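Local coordinates for phosphoethanolamine N-methyltransferase 1 (Haemonchus contortus, PDB 4KRG), which catalyses the S-adenosylmethionine-dependent N-methylation of phosphoethanolamine, a reaction that probably feeds phosphocholine synthesis in the nematode, at residues 263-268 against 334-339; 299-304 against 328-333; 208-213 against 242-247; 121-126 against 149-154. All coordinates share one frame; numbering follows the deposited sequence.

Contact 1: 263-268 against 334-339; sequences EQKTWD and LYRTSL
Asp268 meets Arg336 where two helical segments, 263-268 and 334-339, cross at -52° with their axes 9.6 Å apart. Arg336 grips the carboxylate side-on with two nitrogens. Arg336 NE bonds to Asp268 OD1 at 3.0 Å, on the syn side. Arg336 NH2 bonds to Asp268 OD2 at 2.9 Å and comes from above the carboxylate plane. The carboxylate and guanidinium planes are 56° apart. Lys265 NZ reaches the same Asp268 OD2 at 2.7 Å, on its anti side, so two cations share one oxygen. Gln264 lies against the aliphatic part of Arg336, with OE1 3.2 Å from Arg336 CB. That oxygen is hydrogen-bonded to Ser190, and NE2 to Tyr333 O and, weakly, Asp268. In Thr337 the hydroxyl sits between the backbone N and the carbonyl carbon (chi1 72°). OG1 can then bond back to Leu334 O, while Thr337 CG2 faces Asp268 OD1 at 3.8 Å. Leu334 CD2 lies over one face of the Trp267 indole, 4.1 Å from the centroid of the six-membered ring, as a CH-pi contact. Phe188 adds a cation-pi partner for Arg336. The arrangement is a helix-helix crossing held by a salt-bridge network: Asp268 and Arg336 are buried, and Lys265 is exposed.

Contact 2: 299-304 against 328-333; sequences YVFTPR and VETKEY
Arg304 is extended from CG to NE, and Glu329 bends at its second torsion (chi2 -91°), which brings the carboxylate up to the guanidinium group. Their planes are 50° apart. Arg304 NH2 lies 2.7 Å from Glu329 OE2 and NE 2.8 Å from OE1. Both hydrogen bonds of this salt bridge are bent and weak. Ser338 gives Glu329 OE2 a further partner. Lys331 bends at its second and fourth torsions, and NZ reaches back to Pro303 O at 2.8 Å. The backbones pair in parallel at Phe301 and Val328. Val328 N bonds to Val300 O at 2.7 Å, and Thr302 N bonds to Val328 O at 3.0 Å; both are nearly straight. On the face carrying Phe301, the Val328 side chain is wedged between two rings. Its CG2 lies 3.7 Å from Tyr299 CE1, and its CB 3.9 Å from Phe301 CD1. The Tyr299 hydroxyl is bonded to Ser361. Strand 297-302 lies between strand 324-329 and strand 372-378, which pairs with it on its other edge. Helix 314-321 links the first two strands, as in a Rossmann-like fold. Helix 358-367 packs on Tyr299, Phe301 and Val328, and helix 332-345 starts just after Lys331.

Contact 3: 208-213 against 242-247; sequences MWKFDV and VGDEET
Met208 makes nearly all of the van der Waals contact, reaching across to Asp244 and Glu246. It is selenomethionine in this SeMet crystal. Two conformers were deposited, so the details of its tip hold for one of them and are less certain. Here CG is anti to the backbone N (chi1 -162°), and the chain then bends at both later torsions. This folds SE and CE round into a compact hook against the loop. Met208 SE touches Glu246 CG at 3.7 Å, and Met208 CE lies 3.8 Å from the same carbon. The selenium end thus meets the aliphatic part of the glutamate. The two side chains cross at about a right angle. Nearer the backbone, Met208 CG lies 4.1 Å from Asp244 CB.

Polar atoms take part without bonding across the segments. Met208 CE sits 3.7 Å from Asp244 O, a plain packing distance. Lys210 is looser, an extended chain running beside Asp244. Lys210 CD comes to 4.4 Å from Asp244 OD2, and Lys210 NZ stays 4.7 Å from that oxygen. The opposite charges may attract, but their atoms do not touch. Asp244 OD2 has its salt bridge with Arg200 instead. Glu246 OE1 forms a long, weak ion pair with Arg202.

The contact is at the surface. Segment 242-247 is the loop between strand 231-240 and helix 249-271, and it folds over the start of strand 208-218. That strand pairs antiparallel with strands 200-202 and 231-240. Thr247 ties the loop to Arg200 by backbone and side-chain bonds.

Contact 4: 121-126 against 149-154; sequences SVDLVF and WLRADG
Arg151, Trp149 and Ser121 have the largest areas buried here. The Arg151 chain is extended from CG to NE and runs along segment 121-126. Its guanidinium group lays one face over the peptide between Ser121 and Val122. At its edge Arg151 NH1 meets the carboxylate, 2.9 Å from Asp123 OD2, in a salt bridge. Arg151 NH1 also bonds to Asp123 OD1 at 3.1 Å, and that donor stands above the carboxylate plane. The two groups are turned 45° against each other. Asp60 N is a second partner of Asp123 OD2. Arg151 N bonds to Val122 O at 3.0 Å. Trp149 contributes mainly its carbonyl oxygen, which accepts from Ser121 N at 2.7 Å and Val122 N at 3.1 Å. The Ser121 hydroxyl is turned to Asp118 O. Among the apolar groups, Leu150 CG packs on Val125 CG2 at 4.0 Å, and Leu150 CD2 rests 3.5 Å from Asp123 O. Val122 and Leu150 form a short parallel bridge right after helix 136-149. A type II turn from Arg151 to Gly154 then leads into strand 154-161, which pairs in parallel with strand 122-126. Strand 60-64 borders strand 122-126 on its other edge, within the methyltransferase domain.

How the contacts relate
Contacts 1 and 2 touch, with centres 12 Å apart and helix 332-345 in common. Two probable hydrogen bonds join them: Ser338 OG with Glu329 OE2 (2.6 Å) and Glu263 OE1 with Tyr333 OH (2.7 Å). Contacts 3 and 4 lie on the same side of the chain's centre, contact 4 opposite contact 1, and meet where Trp209 CH2 touches Ala152 CB at 3.5 Å. The pairs do not touch: contacts 2 and 3 come within about 7 Å (nearest atoms), and contacts 1 and 4 are about 31 Å apart (centres). In contact 4 the Trp149 side chain is about 10 Å from bound S-adenosylhomocysteine; in contact 1 that of Arg336 is about 4 Å from a sodium ion.

Contact 1: 263-268 against 334-339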
# COMPACT_ATOMS: atom_id res chain seq x y z
N GLU A 263 -13.27 -6.58 11.16
CA GLU A 263 -12.00 -7.10 11.64
C GLU A 263 -10.97 -6.00 11.75
O GLU A 263 -10.18 -5.99 12.68
CB GLU A 263 -11.50 -8.24 10.75
CG GLU A 263 -12.38 -9.49 10.81
CD GLU A 263 -12.01 -10.55 9.78
OE1 GLU A 263 -11.17 -10.27 8.89
OE2 GLU A 263 -12.57 -11.66 9.85
N GLN A 264 -10.97 -5.07 10.80
CA GLN A 264 -10.08 -3.92 10.89
C GLN A 264 -10.35 -3.11 12.15
O GLN A 264 -9.42 -2.74 12.87
CB GLN A 264 -10.20 -3.00 9.67
CG GLN A 264 -9.30 -1.78 9.75
CD GLN A 264 -7.82 -2.13 9.74
OE1 GLN A 264 -7.25 -2.40 8.68
NE2 GLN A 264 -7.19 -2.13 10.91
N LYS A 265 -11.62 -2.85 12.42
CA LYS A 265 -11.98 -2.05 13.59
C LYS A 265 -11.49 -2.65 14.91
O LYS A 265 -11.09 -1.91 15.81
CB LYS A 265 -13.49 -1.76 13.65
CG LYS A 265 -13.98 -0.65 12.72
CD LYS A 265 -12.98 0.50 12.58
CE LYS A 265 -12.79 1.31 13.86
NZ LYS A 265 -11.68 2.30 13.71
N THR A 266 -11.50 -3.97 15.03
CA THR A 266 -10.99 -4.59 16.25
C THR A 266 -9.48 -4.38 16.39
O THR A 266 -8.97 -4.25 17.50
CB THR A 266 -11.32 -6.09 16.36
OG1 THR A 266 -10.45 -6.85 15.51
CG2 THR A 266 -12.77 -6.36 16.00
N TRP A 267 -8.77 -4.36 15.27
CA TRP A 267 -7.33 -4.12 15.30
C TRP A 267 -7.01 -2.67 15.66
O TRP A 267 -6.07 -2.41 16.43
CB TRP A 267 -6.66 -4.57 14.00
CG TRP A 267 -6.54 -6.07 13.94
CD1 TRP A 267 -7.12 -6.90 13.02
CD2 TRP A 267 -5.83 -6.91 14.85
NE1 TRP A 267 -6.79 -8.21 13.31
CE2 TRP A 267 -6.00 -8.23 14.42
CE3 TRP A 267 -5.05 -6.65 15.99
CZ2 TRP A 267 -5.42 -9.32 15.10
CZ3 TRP A 267 -4.48 -7.72 16.65
CH2 TRP A 267 -4.66 -9.04 16.20
N ASP A 268 -7.79 -1.73 15.13
CA ASP A 268 -7.65 -0.34 15.53
C ASP A 268 -7.79 -0.19 17.05
O ASP A 268 -7.05 0.55 17.68
CB ASP A 268 -8.70 0.54 14.84
CG ASP A 268 -8.64 0.45 13.34
OD1 ASP A 268 -7.58 0.07 12.80
OD2 ASP A 268 -9.66 0.78 12.70
N LEU A 334 -2.59 -4.75 10.18
CA LEU A 334 -1.59 -4.17 11.06
C LEU A 334 -0.83 -3.07 10.32
O LEU A 334 -0.44 -2.06 10.91
CB LEU A 334 -0.66 -5.27 11.59
CG LEU A 334 -1.46 -6.46 12.16
CD1 LEU A 334 -0.57 -7.56 12.69
CD2 LEU A 334 -2.42 -6.02 13.23
N TYR A 335 -0.68 -3.24 9.02
CA TYR A 335 -0.13 -2.19 8.16
C TYR A 335 -1.01 -0.94 8.22
O TYR A 335 -0.50 0.17 8.34
CB TYR A 335 0.02 -2.72 6.73
CG TYR A 335 0.13 -1.69 5.62
CD1 TYR A 335 1.30 -0.97 5.42
CD2 TYR A 335 -0.91 -1.51 4.72
CE1 TYR A 335 1.41 -0.06 4.37
CE2 TYR A 335 -0.82 -0.61 3.67
CZ TYR A 335 0.34 0.11 3.50
OH TYR A 335 0.42 1.00 2.45
N ARG A 336 -2.33 -1.13 8.14
CA ARG A 336 -3.26 -0.01 8.26
C ARG A 336 -3.00 0.75 9.57
O ARG A 336 -2.92 1.98 9.58
CB ARG A 336 -4.71 -0.51 8.13
CG ARG A 336 -5.84 0.55 8.23
CD ARG A 336 -5.98 1.15 9.63
NE ARG A 336 -7.34 1.34 10.14
CZ ARG A 336 -8.10 2.38 9.87
NH1 ARG A 336 -7.68 3.33 9.04
NH2 ARG A 336 -9.30 2.47 10.41
N THR A 337 -2.90 0.04 10.69
CA THR A 337 -2.67 0.71 11.98
C THR A 337 -1.34 1.46 12.02
O THR A 337 -1.20 2.43 12.75
CB THR A 337 -2.74 -0.26 13.18
OG1 THR A 337 -1.58 -1.10 13.20
CG2 THR A 337 -3.99 -1.11 13.11
N SER A 338 -0.37 1.01 11.24
CA SER A 338 0.88 1.74 11.14
C SER A 338 0.69 3.04 10.37
O SER A 338 1.30 4.06 10.69
CB SER A 338 1.98 0.90 10.49
OG SER A 338 2.44 -0.09 11.39
N LEU A 339 -0.17 3.02 9.35
CA LEU A 339 -0.52 4.25 8.63
C LEU A 339 -1.27 5.22 9.53
O LEU A 339 -1.05 6.43 9.48
CB LEU A 339 -1.33 3.96 7.36
CG LEU A 339 -0.60 3.28 6.19
CD1 LEU A 339 -1.44 3.29 4.93
CD2 LEU A 339 0.73 3.96 5.95

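Contact 2: 299-304 against 328-333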
# COMPACT_ATOMS: atom_id res chain seq x y z
N TYR A 299 16.29 -0.14 7.18
CA TYR A 299 15.28 -1.03 6.64
C TYR A 299 14.71 -1.82 7.80
O TYR A 299 15.45 -2.50 8.51
CB TYR A 299 15.92 -1.96 5.60
CG TYR A 299 14.97 -2.94 4.93
CD1 TYR A 299 14.13 -2.53 3.89
CD2 TYR A 299 14.96 -4.28 5.30
CE1 TYR A 299 13.28 -3.43 3.27
CE2 TYR A 299 14.12 -5.18 4.68
CZ TYR A 299 13.28 -4.75 3.67
OH TYR A 299 12.46 -5.66 3.06
N VAL A 300 13.41 -1.71 8.02
CA VAL A 300 12.76 -2.40 9.13
C VAL A 300 11.73 -3.41 8.62
O VAL A 300 10.93 -3.10 7.74
CB VAL A 300 12.11 -1.40 10.11
CG1 VAL A 300 11.20 -2.11 11.11
CG2 VAL A 300 13.18 -0.61 10.84
N PHE A 301 11.77 -4.63 9.16
CA PHE A 301 10.90 -5.70 8.69
C PHE A 301 10.16 -6.30 9.89
O PHE A 301 10.79 -6.83 10.80
CB PHE A 301 11.74 -6.76 7.96
CG PHE A 301 10.95 -7.97 7.49
CD1 PHE A 301 10.17 -7.91 6.36
CD2 PHE A 301 11.04 -9.17 8.18
CE1 PHE A 301 9.46 -9.02 5.93
CE2 PHE A 301 10.35 -10.28 7.75
CZ PHE A 301 9.56 -10.21 6.64
N THR A 302 8.83 -6.20 9.90
CA THR A 302 8.03 -6.72 11.02
C THR A 302 6.80 -7.51 10.53
O THR A 302 5.75 -6.92 10.28
CB THR A 302 7.60 -5.59 11.98
OG1 THR A 302 6.83 -4.62 11.27
CG2 THR A 302 8.81 -4.91 12.59
N PRO A 303 6.94 -8.84 10.41
CA PRO A 303 5.85 -9.67 9.88
C PRO A 303 4.73 -9.89 10.90
O PRO A 303 3.62 -10.23 10.50
CB PRO A 303 6.54 -10.99 9.57
CG PRO A 303 7.69 -11.04 10.53
CD PRO A 303 8.16 -9.63 10.65
N ARG A 304 5.04 -9.72 12.19
CA ARG A 304 4.06 -9.89 13.26
C ARG A 304 3.31 -11.22 13.16
O ARG A 304 2.09 -11.24 13.07
CB ARG A 304 3.07 -8.73 13.28
CG ARG A 304 3.72 -7.35 13.43
CD ARG A 304 2.69 -6.27 13.22
NE ARG A 304 3.28 -4.94 13.05
CZ ARG A 304 2.86 -3.86 13.68
NH1 ARG A 304 1.84 -3.94 14.53
NH2 ARG A 304 3.44 -2.69 13.47
N VAL A 328 8.59 -2.51 6.63
CA VAL A 328 7.77 -3.43 5.86
C VAL A 328 6.81 -4.17 6.79
O VAL A 328 7.23 -4.69 7.81
CB VAL A 328 8.64 -4.49 5.16
CG1 VAL A 328 7.80 -5.40 4.29
CG2 VAL A 328 9.73 -3.82 4.33
N GLU A 329 5.53 -4.18 6.43
CA GLU A 329 4.52 -4.97 7.15
C GLU A 329 3.99 -6.03 6.18
O GLU A 329 3.96 -5.82 4.97
CB GLU A 329 3.37 -4.07 7.62
CG GLU A 329 3.79 -2.87 8.49
CD GLU A 329 3.79 -3.18 9.99
OE1 GLU A 329 3.71 -4.37 10.36
OE2 GLU A 329 3.85 -2.23 10.80
N THR A 330 3.58 -7.19 6.71
CA THR A 330 3.01 -8.23 5.85
C THR A 330 1.56 -8.56 6.21
O THR A 330 0.91 -9.33 5.51
CB THR A 330 3.85 -9.52 5.86
OG1 THR A 330 3.78 -10.14 7.15
CG2 THR A 330 5.29 -9.23 5.51
N LYS A 331 1.07 -7.98 7.30
CA LYS A 331 -0.32 -8.16 7.71
C LYS A 331 -1.14 -6.91 7.39
O LYS A 331 -0.91 -5.86 7.99
CB LYS A 331 -0.40 -8.48 9.20
CG LYS A 331 0.51 -9.61 9.68
CD LYS A 331 -0.19 -10.97 9.62
CE LYS A 331 0.58 -12.04 10.39
NZ LYS A 331 1.90 -12.37 9.77
N GLU A 332 -2.08 -7.02 6.45
CA GLU A 332 -2.86 -5.87 5.98
C GLU A 332 -3.46 -5.01 7.09
O GLU A 332 -3.38 -3.79 7.04
CB GLU A 332 -3.97 -6.33 5.03
CG GLU A 332 -3.49 -6.93 3.73
CD GLU A 332 -3.37 -8.45 3.79
OE1 GLU A 332 -3.21 -9.00 4.89
OE2 GLU A 332 -3.44 -9.09 2.72
N TYR A 333 -4.06 -5.66 8.09
CA TYR A 333 -4.76 -4.93 9.14
C TYR A 333 -3.78 -4.18 10.02
O TYR A 333 -4.10 -3.11 10.54
CB TYR A 333 -5.55 -5.89 10.02
CG TYR A 333 -6.73 -6.54 9.33
CD1 TYR A 333 -7.54 -5.82 8.46
CD2 TYR A 333 -7.04 -7.87 9.57
CE1 TYR A 333 -8.62 -6.42 7.84
CE2 TYR A 333 -8.11 -8.47 8.95
CZ TYR A 333 -8.90 -7.75 8.09
OH TYR A 333 -9.98 -8.36 7.48

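Contact 3: 208-213 against 242-247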
# COMPACT_ATOMS: atom_id res chain seq x y z
N MSE A 208 -8.43 -20.06 -14.50
CA MSE A 208 -8.55 -19.29 -13.26
C MSE A 208 -7.44 -18.26 -13.13
O MSE A 208 -6.30 -18.51 -13.52
CB MSE A 208 -8.53 -20.22 -12.04
CG MSE A 208 -9.09 -19.60 -10.77
SE MSE A 208 -11.00 -19.21 -10.92
CE MSE A 208 -11.51 -20.93 -11.64
N TRP A 209 -7.77 -17.11 -12.56
CA TRP A 209 -6.78 -16.06 -12.35
C TRP A 209 -6.87 -15.47 -10.96
O TRP A 209 -7.92 -15.52 -10.32
CB TRP A 209 -6.95 -14.97 -13.40
CG TRP A 209 -6.81 -15.52 -14.78
CD1 TRP A 209 -7.80 -15.96 -15.60
CD2 TRP A 209 -5.58 -15.70 -15.49
NE1 TRP A 209 -7.28 -16.40 -16.78
CE2 TRP A 209 -5.91 -16.25 -16.75
CE3 TRP A 209 -4.24 -15.45 -15.20
CZ2 TRP A 209 -4.95 -16.56 -17.70
CZ3 TRP A 209 -3.29 -15.76 -16.14
CH2 TRP A 209 -3.64 -16.30 -17.38
N LYS A 210 -5.76 -14.92 -10.49
CA LYS A 210 -5.74 -14.16 -9.26
C LYS A 210 -4.86 -12.95 -9.45
O LYS A 210 -4.14 -12.84 -10.44
CB LYS A 210 -5.24 -15.00 -8.08
CG LYS A 210 -3.80 -15.47 -8.20
CD LYS A 210 -3.46 -16.37 -7.02
CE LYS A 210 -2.12 -17.04 -7.20
NZ LYS A 210 -1.81 -17.92 -6.04
N PHE A 211 -4.93 -12.03 -8.50
CA PHE A 211 -4.12 -10.84 -8.52
C PHE A 211 -2.92 -11.03 -7.60
O PHE A 211 -3.07 -11.53 -6.48
CB PHE A 211 -4.96 -9.66 -8.04
CG PHE A 211 -5.79 -9.02 -9.12
CD1 PHE A 211 -5.27 -8.80 -10.38
CD2 PHE A 211 -7.10 -8.65 -8.87
CE1 PHE A 211 -6.03 -8.21 -11.38
CE2 PHE A 211 -7.87 -8.06 -9.86
CZ PHE A 211 -7.34 -7.84 -11.11
N ASP A 212 -1.74 -10.66 -8.08
CA ASP A 212 -0.55 -10.62 -7.24
C ASP A 212 -0.28 -9.16 -6.91
O ASP A 212 0.26 -8.42 -7.75
CB ASP A 212 0.64 -11.25 -7.97
CG ASP A 212 1.94 -11.15 -7.18
OD1 ASP A 212 1.89 -10.92 -5.96
OD2 ASP A 212 3.02 -11.31 -7.78
N VAL A 213 -0.69 -8.73 -5.71
CA VAL A 213 -0.49 -7.35 -5.29
C VAL A 213 0.98 -7.15 -4.95
O VAL A 213 1.46 -7.62 -3.92
CB VAL A 213 -1.35 -6.98 -4.08
CG1 VAL A 213 -1.22 -5.50 -3.80
CG2 VAL A 213 -2.79 -7.32 -4.35
N VAL A 242 -3.99 -21.75 -10.43
CA VAL A 242 -4.29 -23.15 -10.73
C VAL A 242 -4.99 -23.85 -9.56
O VAL A 242 -4.52 -23.80 -8.43
CB VAL A 242 -3.01 -23.94 -11.09
CG1 VAL A 242 -3.34 -25.41 -11.34
CG2 VAL A 242 -2.33 -23.34 -12.31
N GLY A 243 -6.12 -24.48 -9.85
CA GLY A 243 -6.82 -25.27 -8.85
C GLY A 243 -7.68 -24.49 -7.89
O GLY A 243 -8.36 -25.07 -7.04
N ASP A 244 -7.68 -23.16 -8.00
CA ASP A 244 -8.49 -22.34 -7.11
C ASP A 244 -9.94 -22.33 -7.57
O ASP A 244 -10.24 -22.79 -8.68
CB ASP A 244 -7.93 -20.92 -7.05
CG ASP A 244 -6.60 -20.85 -6.31
OD1 ASP A 244 -6.00 -21.92 -6.06
OD2 ASP A 244 -6.16 -19.73 -5.99
N GLU A 245 -10.83 -21.83 -6.72
CA GLU A 245 -12.25 -21.74 -7.06
C GLU A 245 -12.70 -20.28 -7.17
O GLU A 245 -12.21 -19.42 -6.44
CB GLU A 245 -13.11 -22.47 -6.02
CG GLU A 245 -13.00 -21.92 -4.61
CD GLU A 245 -14.10 -22.43 -3.69
OE1 GLU A 245 -14.68 -23.50 -3.99
OE2 GLU A 245 -14.38 -21.77 -2.67
N GLU A 246 -13.64 -20.01 -8.08
CA GLU A 246 -14.09 -18.64 -8.34
C GLU A 246 -14.63 -17.97 -7.09
O GLU A 246 -15.17 -18.63 -6.20
CB GLU A 246 -15.17 -18.62 -9.42
CG GLU A 246 -14.71 -19.05 -10.78
CD GLU A 246 -15.83 -19.12 -11.78
OE1 GLU A 246 -16.13 -20.24 -12.26
OE2 GLU A 246 -16.42 -18.06 -12.10
N THR A 247 -14.47 -16.66 -7.03
CA THR A 247 -15.09 -15.88 -5.97
C THR A 247 -16.16 -15.05 -6.63
O THR A 247 -15.86 -14.23 -7.49
CB THR A 247 -14.09 -14.96 -5.27
OG1 THR A 247 -13.29 -14.30 -6.25
CG2 THR A 247 -13.20 -15.76 -4.35

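Contact 4: 121-126 against 149-154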
# COMPACT_ATOMS: atom_id res chain seq x y z
N SER A 121 -7.60 -7.48 -23.90
CA SER A 121 -7.49 -6.40 -24.86
C SER A 121 -6.52 -5.30 -24.43
O SER A 121 -6.16 -4.46 -25.24
CB SER A 121 -8.86 -5.80 -25.14
OG SER A 121 -9.46 -5.35 -23.94
N VAL A 122 -6.12 -5.30 -23.16
CA VAL A 122 -5.12 -4.33 -22.69
C VAL A 122 -4.02 -4.98 -21.85
O VAL A 122 -4.16 -6.12 -21.39
CB VAL A 122 -5.74 -3.16 -21.87
CG1 VAL A 122 -6.65 -2.31 -22.75
CG2 VAL A 122 -6.49 -3.68 -20.67
N ASP A 123 -2.93 -4.25 -21.67
CA ASP A 123 -1.81 -4.72 -20.87
C ASP A 123 -1.75 -4.01 -19.53
O ASP A 123 -1.24 -4.55 -18.56
CB ASP A 123 -0.50 -4.49 -21.62
CG ASP A 123 -0.44 -5.27 -22.91
OD1 ASP A 123 -0.41 -6.51 -22.84
OD2 ASP A 123 -0.44 -4.64 -23.99
N LEU A 124 -2.27 -2.78 -19.50
CA LEU A 124 -2.32 -2.00 -18.27
C LEU A 124 -3.69 -1.35 -18.12
O LEU A 124 -4.17 -0.69 -19.03
CB LEU A 124 -1.24 -0.92 -18.27
CG LEU A 124 -1.24 0.07 -17.09
CD1 LEU A 124 -0.93 -0.64 -15.78
CD2 LEU A 124 -0.25 1.20 -17.32
N VAL A 125 -4.32 -1.57 -16.97
CA VAL A 125 -5.49 -0.81 -16.60
C VAL A 125 -5.01 0.23 -15.59
O VAL A 125 -4.59 -0.12 -14.49
CB VAL A 125 -6.59 -1.71 -15.98
CG1 VAL A 125 -7.73 -0.88 -15.38
CG2 VAL A 125 -7.15 -2.66 -17.04
N PHE A 126 -5.04 1.49 -15.98
CA PHE A 126 -4.52 2.54 -15.13
C PHE A 126 -5.64 3.38 -14.54
O PHE A 126 -6.48 3.90 -15.26
CB PHE A 126 -3.58 3.46 -15.91
CG PHE A 126 -3.01 4.58 -15.07
CD1 PHE A 126 -1.84 4.39 -14.34
CD2 PHE A 126 -3.65 5.81 -15.00
CE1 PHE A 126 -1.32 5.41 -13.56
CE2 PHE A 126 -3.13 6.84 -14.21
CZ PHE A 126 -1.97 6.63 -13.49
N TRP A 149 -10.45 -7.94 -19.04
CA TRP A 149 -9.82 -7.16 -20.09
C TRP A 149 -8.31 -7.35 -20.17
O TRP A 149 -7.72 -7.19 -21.23
CB TRP A 149 -10.09 -5.68 -19.86
CG TRP A 149 -11.54 -5.35 -19.81
CD1 TRP A 149 -12.56 -6.04 -20.38
CD2 TRP A 149 -12.12 -4.22 -19.16
NE1 TRP A 149 -13.76 -5.41 -20.12
CE2 TRP A 149 -13.51 -4.29 -19.37
CE3 TRP A 149 -11.61 -3.15 -18.42
CZ2 TRP A 149 -14.40 -3.33 -18.87
CZ3 TRP A 149 -12.48 -2.20 -17.92
CH2 TRP A 149 -13.86 -2.30 -18.15
N LEU A 150 -7.70 -7.66 -19.04
CA LEU A 150 -6.25 -7.78 -18.99
C LEU A 150 -5.75 -9.05 -19.67
O LEU A 150 -6.36 -10.12 -19.55
CB LEU A 150 -5.76 -7.75 -17.54
CG LEU A 150 -5.59 -6.36 -16.92
CD1 LEU A 150 -5.31 -6.47 -15.43
CD2 LEU A 150 -4.46 -5.64 -17.62
N ARG A 151 -4.64 -8.93 -20.40
CA ARG A 151 -3.90 -10.10 -20.85
C ARG A 151 -3.15 -10.73 -19.68
O ARG A 151 -2.91 -10.06 -18.67
CB ARG A 151 -2.93 -9.72 -21.97
CG ARG A 151 -3.60 -9.57 -23.32
CD ARG A 151 -2.69 -8.96 -24.36
NE ARG A 151 -3.50 -8.28 -25.37
CZ ARG A 151 -3.51 -6.97 -25.56
NH1 ARG A 151 -2.72 -6.19 -24.85
NH2 ARG A 151 -4.30 -6.44 -26.49
N ALA A 152 -2.80 -12.01 -19.78
CA ALA A 152 -1.96 -12.65 -18.77
C ALA A 152 -0.67 -11.86 -18.64
O ALA A 152 -0.19 -11.31 -19.64
CB ALA A 152 -1.67 -14.07 -19.17
N ASP A 153 -0.10 -11.80 -17.43
CA ASP A 153 1.04 -10.94 -17.08
C ASP A 153 0.68 -9.45 -17.01
O ASP A 153 1.52 -8.63 -16.61
CB ASP A 153 2.24 -11.13 -18.02
CG ASP A 153 2.72 -12.56 -18.09
OD1 ASP A 153 2.42 -13.33 -17.15
OD2 ASP A 153 3.39 -12.91 -19.08
N GLY A 154 -0.54 -9.09 -17.38
CA GLY A 154 -0.98 -7.71 -17.37
C GLY A 154 -1.04 -7.12 -15.98
O GLY A 154 -1.06 -7.84 -14.99